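Local structure of separin (Saccharomyces cerevisiae, 5U1T) at residues T903-P906 and N907-L911; F797-I800 and K801-R805. The protein cleaves the MCD1/SCC1 subunit of cohesin at the onset of anaphase as a caspase-like cysteine protease, allowing chromosomes to segregate. One frame throughout, in Å; residues are numbered along the deposited sequence.

Contact 1: residues T903-P906 and N907-L911; sequences TFLP and NLWKL
With CG of Phe904 anti to the backbone N (chi1 -173°), the benzene ring swings forward along the chain and lies over Asn907 and Leu908 at the N-terminal first turn of helix 905-912. The helix is opened by Thr903, whose OG1 accepts a capping bond from Leu905 N at 2.9 Å and is also held by Leu656 O. CB of Asn907 sits over one face of the Phe904 ring, 4.0 Å from the centroid, in a CH-pi contact, and its amide plane is turned about 60° from the ring. Leu908 comes to the same face toward the rim, its backbone N 3.9 Å above the ring plane and its CB 3.9 Å from CD2 of Phe904, while CD1 of Leu911 meets CZ near the ring plane. Leu908 N bonds to Phe904 O at 2.8 Å and Trp909 N to Leu905 O at 3.1 Å. Phe904 therefore serves the turn twice, through its carbonyl and its ring. On another side of the helix Leu905 and Trp909 run alongside each other in the same direction, and helix 872-881 packs against both. Here CD1 of Leu905 touches CD1 of the Trp909 indole at 3.9 Å.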
# COMPACT_ATOMS: atom_id res chain seq x y z
N THR A 903 0.44 18.95 -16.92
CA THR A 903 -0.42 17.89 -16.44
C THR A 903 -1.50 17.47 -17.47
O THR A 903 -2.21 18.31 -18.05
CB THR A 903 -1.12 18.31 -15.14
OG1 THR A 903 -2.15 17.37 -14.81
CG2 THR A 903 -1.74 19.68 -15.28
N PHE A 904 -1.60 16.16 -17.69
CA PHE A 904 -2.66 15.59 -18.52
C PHE A 904 -3.96 15.47 -17.74
O PHE A 904 -4.96 15.03 -18.28
CB PHE A 904 -2.24 14.21 -19.03
CG PHE A 904 -3.19 13.60 -20.01
CD1 PHE A 904 -3.33 14.14 -21.28
CD2 PHE A 904 -3.93 12.49 -19.67
CE1 PHE A 904 -4.20 13.57 -22.19
CE2 PHE A 904 -4.81 11.91 -20.58
CZ PHE A 904 -4.94 12.46 -21.84
N LEU A 905 -3.95 15.87 -16.47
CA LEU A 905 -5.10 15.64 -15.61
C LEU A 905 -6.38 16.38 -16.07
O LEU A 905 -7.46 15.80 -16.03
CB LEU A 905 -4.76 16.00 -14.17
CG LEU A 905 -5.76 15.57 -13.09
CD1 LEU A 905 -6.19 14.15 -13.34
CD2 LEU A 905 -5.13 15.69 -11.73
N PRO A 906 -6.29 17.64 -16.52
CA PRO A 906 -7.59 18.19 -16.97
C PRO A 906 -8.12 17.60 -18.31
O PRO A 906 -9.33 17.60 -18.59
CB PRO A 906 -7.31 19.69 -17.10
CG PRO A 906 -5.83 19.84 -17.06
CD PRO A 906 -5.27 18.69 -16.32
N ASN A 907 -7.19 17.08 -19.13
CA ASN A 907 -7.54 16.34 -20.33
C ASN A 907 -8.04 14.92 -20.08
O ASN A 907 -8.88 14.41 -20.83
CB ASN A 907 -6.34 16.28 -21.26
CG ASN A 907 -6.38 17.39 -22.28
OD1 ASN A 907 -7.45 17.95 -22.54
ND2 ASN A 907 -5.23 17.71 -22.86
N LEU A 908 -7.52 14.29 -19.03
CA LEU A 908 -8.01 12.98 -18.61
C LEU A 908 -9.45 13.11 -18.18
O LEU A 908 -10.30 12.28 -18.54
CB LEU A 908 -7.14 12.42 -17.49
CG LEU A 908 -7.43 11.00 -17.04
CD1 LEU A 908 -7.46 10.08 -18.23
CD2 LEU A 908 -6.33 10.58 -16.11
N TRP A 909 -9.75 14.17 -17.43
CA TRP A 909 -11.13 14.42 -17.02
C TRP A 909 -12.04 14.77 -18.19
O TRP A 909 -13.25 14.53 -18.14
CB TRP A 909 -11.18 15.52 -15.95
CG TRP A 909 -11.05 14.93 -14.58
CD1 TRP A 909 -9.96 15.00 -13.75
CD2 TRP A 909 -12.01 14.10 -13.92
NE1 TRP A 909 -10.20 14.29 -12.61
CE2 TRP A 909 -11.45 13.73 -12.68
CE3 TRP A 909 -13.29 13.65 -14.25
CZ2 TRP A 909 -12.14 12.92 -11.76
CZ3 TRP A 909 -13.97 12.84 -13.33
CH2 TRP A 909 -13.39 12.49 -12.11
N LYS A 910 -11.47 15.32 -19.26
CA LYS A 910 -12.27 15.58 -20.45
C LYS A 910 -12.71 14.24 -21.04
O LYS A 910 -13.90 14.03 -21.27
CB LYS A 910 -11.49 16.42 -21.46
CG LYS A 910 -11.62 17.90 -21.16
CD LYS A 910 -10.63 18.75 -21.94
CE LYS A 910 -10.72 20.20 -21.45
NZ LYS A 910 -9.91 21.22 -22.20
N LEU A 911 -11.76 13.33 -21.21
CA LEU A 911 -12.06 11.95 -21.57
C LEU A 911 -13.09 11.25 -20.67
O LEU A 911 -13.90 10.50 -21.17
CB LEU A 911 -10.78 11.10 -21.61
CG LEU A 911 -9.64 11.60 -22.48
CD1 LEU A 911 -8.60 10.53 -22.71
CD2 LEU A 911 -10.17 12.11 -23.80

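Contact 2: residues F797-I800 and K801-R805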
# COMPACT_ATOMS: atom_id res chain seq x y z
N PHE A 797 -10.24 -2.66 -6.46
CA PHE A 797 -10.56 -1.83 -7.60
C PHE A 797 -10.17 -2.52 -8.93
O PHE A 797 -10.99 -2.67 -9.84
CB PHE A 797 -9.86 -0.47 -7.50
CG PHE A 797 -10.21 0.33 -6.27
CD1 PHE A 797 -11.31 0.01 -5.49
CD2 PHE A 797 -9.44 1.43 -5.90
CE1 PHE A 797 -11.62 0.77 -4.34
CE2 PHE A 797 -9.74 2.18 -4.77
CZ PHE A 797 -10.84 1.86 -3.99
N GLN A 798 -8.93 -2.98 -9.03
CA GLN A 798 -8.46 -3.59 -10.26
C GLN A 798 -9.26 -4.84 -10.65
O GLN A 798 -9.65 -4.99 -11.80
CB GLN A 798 -6.98 -3.93 -10.15
CG GLN A 798 -6.26 -3.96 -11.48
CD GLN A 798 -6.66 -2.79 -12.38
OE1 GLN A 798 -6.36 -1.63 -12.10
NE2 GLN A 798 -7.39 -3.10 -13.44
N LEU A 799 -9.48 -5.74 -9.69
CA LEU A 799 -10.18 -6.99 -9.97
C LEU A 799 -11.61 -6.72 -10.43
O LEU A 799 -12.07 -7.30 -11.42
CB LEU A 799 -10.19 -7.90 -8.74
CG LEU A 799 -9.07 -8.92 -8.59
CD1 LEU A 799 -9.02 -9.40 -7.14
CD2 LEU A 799 -9.22 -10.10 -9.51
N ILE A 800 -12.30 -5.83 -9.71
CA ILE A 800 -13.65 -5.44 -10.08
C ILE A 800 -13.66 -4.81 -11.47
O ILE A 800 -14.46 -5.18 -12.31
CB ILE A 800 -14.26 -4.49 -9.05
CG1 ILE A 800 -14.36 -5.20 -7.68
CG2 ILE A 800 -15.61 -4.00 -9.52
CD1 ILE A 800 -14.98 -4.39 -6.54
N LYS A 801 -12.75 -3.88 -11.74
CA LYS A 801 -12.64 -3.30 -13.05
C LYS A 801 -12.40 -4.38 -14.11
O LYS A 801 -12.96 -4.31 -15.21
CB LYS A 801 -11.51 -2.26 -13.09
CG LYS A 801 -11.88 -0.85 -12.58
CD LYS A 801 -10.62 0.01 -12.50
CE LYS A 801 -10.87 1.51 -12.78
NZ LYS A 801 -9.59 2.30 -13.02
N ILE A 802 -11.59 -5.39 -13.81
CA ILE A 802 -11.27 -6.39 -14.83
C ILE A 802 -12.52 -7.21 -15.17
O ILE A 802 -12.75 -7.58 -16.32
CB ILE A 802 -10.13 -7.34 -14.39
CG1 ILE A 802 -8.81 -6.60 -14.22
CG2 ILE A 802 -9.91 -8.44 -15.43
CD1 ILE A 802 -7.71 -7.46 -13.62
N HIS A 803 -13.34 -7.47 -14.16
CA HIS A 803 -14.54 -8.26 -14.33
C HIS A 803 -15.72 -7.44 -14.89
O HIS A 803 -16.66 -8.01 -15.45
CB HIS A 803 -14.90 -8.92 -13.00
CG HIS A 803 -13.95 -10.01 -12.60
ND1 HIS A 803 -14.19 -11.34 -12.86
CD2 HIS A 803 -12.75 -9.96 -11.98
CE1 HIS A 803 -13.18 -12.07 -12.41
NE2 HIS A 803 -12.29 -11.26 -11.87
N ILE A 804 -15.67 -6.12 -14.75
CA ILE A 804 -16.63 -5.24 -15.42
C ILE A 804 -16.33 -5.25 -16.90
O ILE A 804 -17.22 -5.42 -17.72
CB ILE A 804 -16.57 -3.80 -14.91
CG1 ILE A 804 -17.21 -3.73 -13.53
CG2 ILE A 804 -17.28 -2.86 -15.84
CD1 ILE A 804 -16.78 -2.53 -12.74
N ARG A 805 -15.05 -5.12 -17.24
CA ARG A 805 -14.63 -5.18 -18.63
C ARG A 805 -15.15 -6.42 -19.36
O ARG A 805 -15.54 -6.33 -20.51
CB ARG A 805 -13.11 -5.12 -18.73
CG ARG A 805 -12.62 -5.47 -20.09
CD ARG A 805 -11.14 -5.46 -20.18
NE ARG A 805 -10.65 -4.25 -20.83
CZ ARG A 805 -10.09 -4.24 -22.03
NH1 ARG A 805 -9.66 -3.08 -22.54
NH2 ARG A 805 -9.95 -5.37 -22.72
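Ile800 and Ile804, one turn apart in the last turns of helix 782-805, meet through their aliphatic branches, and Ile804 is the side chain to trace. Its CB stands 3.6 Å from Ile800 O. CG1, placed beside the backbone N of Ile804 by a chi1 of -74°, passes the same carbonyl oxygen at 3.3 Å. The chain stays extended at chi2 (159°), which carries CD1 on to CG2 of Ile800 at 3.7 Å, the two side chains crossing at a slant. CD1 of Ile804 also stays 3.5 Å from Ile800 O. The same oxygen accepts from Ile804 N at 2.9 Å, with the donor almost in line with the C=O bond.

Two residues earlier, Gln798 reaches Ile802 differently. CG of Gln798 stands anti to the backbone N and the chain bends at chi2 (43°), which folds the amide over so that NE2 lies 3.9 Å from CG1 of Ile802. In the backbone, Ile802 N donates to Gln798 O at 2.8 Å, while Lys801 N donates to Phe797 O at 2.9 Å.

Neighbouring helices pack on several sides of the turn. Ile800 and Ile804 face helices 809-825 and 829-845, and Gln798 and Ile802 face helices 729-752 and 756-775. Leu799 and His803 run side by side and pack on an acidic side chain of the other protein chain of the assembly.

Between the two segments every hydrogen bond joins backbone to backbone, and what the side chains add is mainly van der Waals contact. The chemistry implies that the helix supplies its own polar pairing, while its isoleucines present an apolar surface to the helices packed around it.

Contact 2, on helix 782-805, comes earlier in the chain than contact 1, on helix 905-912. Along the chain between them come helices 809-825, 829-845, 849-863, 872-881, 885-891 and 893-896. The chain folds back enough that their centres stand about 22 Å apart and their nearest atoms about 9 Å, so they do not touch. Contact 2 sits in the helix packing with helices before and after it in sequence and lies against the other protein chain; no other protein chain of the assembly touches contact 1. Both lie away from Cys1497, the probable catalytic cysteine, as in related proteases, so they belong to the helical scaffold rather than the catalytic centre.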